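Local coordinates for putative hyaluronoglucosaminidase (Clostridium perfringens, PDB 6PWI), which probably acts as a family 84 glycoside hydrolase with hexosaminidase activity, here represented by a part that includes its beta-N-acetylglucosaminidase barrel, at residues E558-Y563 against K618-I623. Numbering follows the deposited sequence.
Sequences ESTIAY and KDLSKI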
ATOM      1  N   GLU A 558      17.797 -24.885  -6.375  1.00 29.40           N
ATOM      2  CA  GLU A 558      18.891 -25.827  -6.529  1.00 29.62           C
ATOM      3  C   GLU A 558      18.396 -27.251  -6.286  1.00 28.10           C
ATOM      4  O   GLU A 558      18.804 -28.173  -6.983  1.00 29.18           O
ATOM      5  CB  GLU A 558      20.074 -25.439  -5.641  1.00 31.77           C
ATOM      6  CG  GLU A 558      21.039 -24.502  -6.345  1.00 38.26           C
ATOM      7  CD  GLU A 558      21.985 -23.693  -5.470  1.00 44.28           C
ATOM      8  OE1 GLU A 558      21.866 -23.767  -4.223  1.00 48.93           O
ATOM      9  OE2 GLU A 558      22.845 -22.980  -6.038  1.00 48.39           O
ATOM     10  N   SER A 559      17.503 -27.413  -5.305  1.00 25.83           N
ATOM     11  CA  SER A 559      16.946 -28.706  -4.939  1.00 24.27           C
ATOM     12  C   SER A 559      16.092 -29.266  -6.077  1.00 24.63           C
ATOM     13  O   SER A 559      16.180 -30.443  -6.407  1.00 25.45           O
ATOM     14  CB  SER A 559      16.150 -28.597  -3.668  1.00 22.37           C
ATOM     15  OG  SER A 559      15.534 -29.830  -3.344  1.00 20.73           O
ATOM     16  N   THR A 560      15.259 -28.411  -6.671  1.00 24.25           N
ATOM     17  CA  THR A 560      14.372 -28.848  -7.733  1.00 23.85           C
ATOM     18  C   THR A 560      15.202 -29.282  -8.937  1.00 23.80           C
ATOM     19  O   THR A 560      14.914 -30.308  -9.543  1.00 24.92           O
ATOM     20  CB  THR A 560      13.317 -27.780  -8.046  1.00 23.58           C
ATOM     21  OG1 THR A 560      12.636 -27.507  -6.818  1.00 23.24           O
ATOM     22  CG2 THR A 560      12.329 -28.217  -9.106  1.00 22.04           C
ATOM     23  N   ILE A 561      16.240 -28.503  -9.254  1.00 23.33           N
ATOM     24  CA  ILE A 561      17.101 -28.776 -10.394  1.00 23.39           C
ATOM     25  C   ILE A 561      17.820 -30.113 -10.192  1.00 23.93           C
ATOM     26  O   ILE A 561      17.928 -30.910 -11.127  1.00 22.88           O
ATOM     27  CB  ILE A 561      18.062 -27.598 -10.659  1.00 22.90           C
ATOM     28  CG1 ILE A 561      17.290 -26.362 -11.134  1.00 23.01           C
ATOM     29  CG2 ILE A 561      19.154 -27.988 -11.649  1.00 21.34           C
ATOM     30  CD1 ILE A 561      18.125 -25.098 -11.203  1.00 22.92           C
ATOM     31  N   ALA A 562      18.294 -30.359  -8.965  1.00 23.77           N
ATOM     32  CA  ALA A 562      18.978 -31.606  -8.666  1.00 24.66           C
ATOM     33  C   ALA A 562      18.026 -32.785  -8.867  1.00 25.65           C
ATOM     34  O   ALA A 562      18.404 -33.781  -9.489  1.00 26.93           O
ATOM     35  CB  ALA A 562      19.565 -31.582  -7.276  1.00 24.52           C
ATOM     36  N   TYR A 563      16.786 -32.654  -8.370  1.00 24.53           N
ATOM     37  CA  TYR A 563      15.824 -33.741  -8.460  1.00 25.11           C
ATOM     38  C   TYR A 563      15.449 -34.007  -9.917  1.00 26.68           C
ATOM     39  O   TYR A 563      15.505 -35.148 -10.363  1.00 28.75           O
ATOM     40  CB  TYR A 563      14.608 -33.500  -7.567  1.00 24.21           C
ATOM     41  CG  TYR A 563      14.803 -33.915  -6.132  1.00 24.37           C
ATOM     42  CD1 TYR A 563      15.174 -35.210  -5.798  1.00 24.40           C
ATOM     43  CD2 TYR A 563      14.597 -33.012  -5.101  1.00 24.25           C
ATOM     44  CE1 TYR A 563      15.345 -35.597  -4.476  1.00 24.21           C
ATOM     45  CE2 TYR A 563      14.764 -33.383  -3.776  1.00 24.60           C
ATOM     46  CZ  TYR A 563      15.139 -34.677  -3.463  1.00 24.89           C
ATOM     47  OH  TYR A 563      15.304 -35.027  -2.155  1.00 26.82           O
ATOM     48  N   LYS A 618       8.781 -32.523  -2.918  1.00 26.27           N
ATOM     49  CA  LYS A 618       8.406 -33.684  -2.130  1.00 26.38           C
ATOM     50  C   LYS A 618       7.937 -34.802  -3.060  1.00 27.22           C
ATOM     51  O   LYS A 618       8.296 -35.964  -2.868  1.00 28.19           O
ATOM     52  CB  LYS A 618       7.363 -33.305  -1.075  1.00 25.52           C
ATOM     53  CG  LYS A 618       7.939 -32.625   0.159  1.00 26.70           C
ATOM     54  CD  LYS A 618       6.875 -32.017   1.038  1.00 28.17           C
ATOM     55  CE  LYS A 618       7.417 -31.441   2.329  1.00 29.21           C
ATOM     56  NZ  LYS A 618       6.327 -30.853   3.147  1.00 28.64           N
ATOM     57  N   ASP A 619       7.151 -34.420  -4.072  1.00 26.74           N
ATOM     58  CA  ASP A 619       6.645 -35.325  -5.086  1.00 27.03           C
ATOM     59  C   ASP A 619       7.805 -35.986  -5.827  1.00 27.53           C
ATOM     60  O   ASP A 619       7.829 -37.206  -5.971  1.00 27.52           O
ATOM     61  CB  ASP A 619       5.714 -34.593  -6.056  1.00 28.86           C
ATOM     62  CG  ASP A 619       4.240 -34.678  -5.693  1.00 31.17           C
ATOM     63  OD1 ASP A 619       3.905 -35.432  -4.745  1.00 30.88           O
ATOM     64  OD2 ASP A 619       3.424 -34.005  -6.383  1.00 32.78           O
ATOM     65  N   LEU A 620       8.757 -35.176  -6.305  1.00 27.05           N
ATOM     66  CA  LEU A 620       9.887 -35.703  -7.052  1.00 26.21           C
ATOM     67  C   LEU A 620      10.618 -36.743  -6.211  1.00 27.57           C
ATOM     68  O   LEU A 620      11.014 -37.784  -6.728  1.00 29.07           O
ATOM     69  CB  LEU A 620      10.830 -34.566  -7.450  1.00 24.70           C
ATOM     70  CG  LEU A 620      10.413 -33.768  -8.683  1.00 24.39           C
ATOM     71  CD1 LEU A 620      11.238 -32.495  -8.811  1.00 23.95           C
ATOM     72  CD2 LEU A 620      10.542 -34.610  -9.938  1.00 24.41           C
ATOM     73  N   SER A 621      10.782 -36.463  -4.912  1.00 27.60           N
ATOM     74  CA  SER A 621      11.637 -37.297  -4.086  1.00 28.03           C
ATOM     75  C   SER A 621      10.953 -38.626  -3.766  1.00 28.55           C
ATOM     76  O   SER A 621      11.637 -39.610  -3.497  1.00 28.25           O
ATOM     77  CB  SER A 621      12.130 -36.574  -2.856  1.00 27.70           C
ATOM     78  OG  SER A 621      11.153 -36.599  -1.831  1.00 28.43           O
ATOM     79  N   LYS A 622       9.613 -38.643  -3.813  1.00 29.60           N
ATOM     80  CA  LYS A 622       8.824 -39.849  -3.597  1.00 29.96           C
ATOM     81  C   LYS A 622       8.763 -40.692  -4.870  1.00 29.49           C
ATOM     82  O   LYS A 622       8.755 -41.915  -4.801  1.00 32.28           O
ATOM     83  CB  LYS A 622       7.391 -39.507  -3.183  1.00 32.03           C
ATOM     84  CG  LYS A 622       7.171 -39.282  -1.695  1.00 37.54           C
ATOM     85  CD  LYS A 622       5.792 -38.709  -1.389  1.00 43.55           C
ATOM     86  CE  LYS A 622       5.768 -37.812  -0.164  1.00 45.72           C
ATOM     87  NZ  LYS A 622       4.838 -36.667  -0.338  1.00 48.41           N
ATOM     88  N   ILE A 623       8.695 -40.039  -6.032  1.00 27.89           N
ATOM     89  CA  ILE A 623       8.501 -40.746  -7.284  1.00 26.73           C
ATOM     90  C   ILE A 623       9.829 -41.342  -7.743  1.00 28.56           C
ATOM     91  O   ILE A 623       9.882 -42.504  -8.130  1.00 30.36           O
ATOM     92  CB  ILE A 623       7.857 -39.839  -8.352  1.00 24.96           C
ATOM     93  CG1 ILE A 623       6.416 -39.474  -7.983  1.00 24.36           C
ATOM     94  CG2 ILE A 623       7.937 -40.481  -9.728  1.00 23.59           C
ATOM     95  CD1 ILE A 623       5.861 -38.284  -8.741  1.00 23.07           C
TER
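Y563 and L620 join two helices of the C-terminal helical bundle, which follows the eight-stranded (beta/alpha) barrel in the chain. Helix 540-572 supplies residues 558-563, and the C-terminal helix 613-623 supplies residues 618-623. The two segments run nearly the same way, with an angle of 28° between them and axes of the short segments that come within 10.0 Å. Their nearest CA atoms, those of Y563 and L620, are 6.4 Å apart. The contact lies far from the predicted proton donor D299.

The touching is apolar and small. The CB atoms of Y563 and L620 both project from their backbones toward the other helix. Methyl CD1 of L620 rests on CB of Y563 at 3.7 Å, and CB of L620 also meets that carbon, at 3.9 Å. The same methyl lies 4.4 Å from CG2 of T560, one turn earlier, so it sits by both residues. T560 turns its hydroxyl back to its own helix, to the carbonyl of L556. L620 also packs against F502 and L506 of helix 496-507.

CG of Y563 lies beside its own backbone N, anti to the carbonyl carbon (chi1 -84°). From there the phenol end reaches S621. CB of S621 meets the ring obliquely, 3.6 Å from CZ of Y563. The Y563 ring also packs edge-to-face with Y582 of helix 575-591, whose hydroxyl is hydrogen-bonded to the backbone oxygen of S621. Y582 therefore ties the two sides together from a third helix.

The S621 hydroxyl serves its own helix. OG donates to O of K618 at 3.1 Å, tilted 31° from the carbonyl plane. K622 N reaches that oxygen from the same face, so O of K618 accepts two bonds.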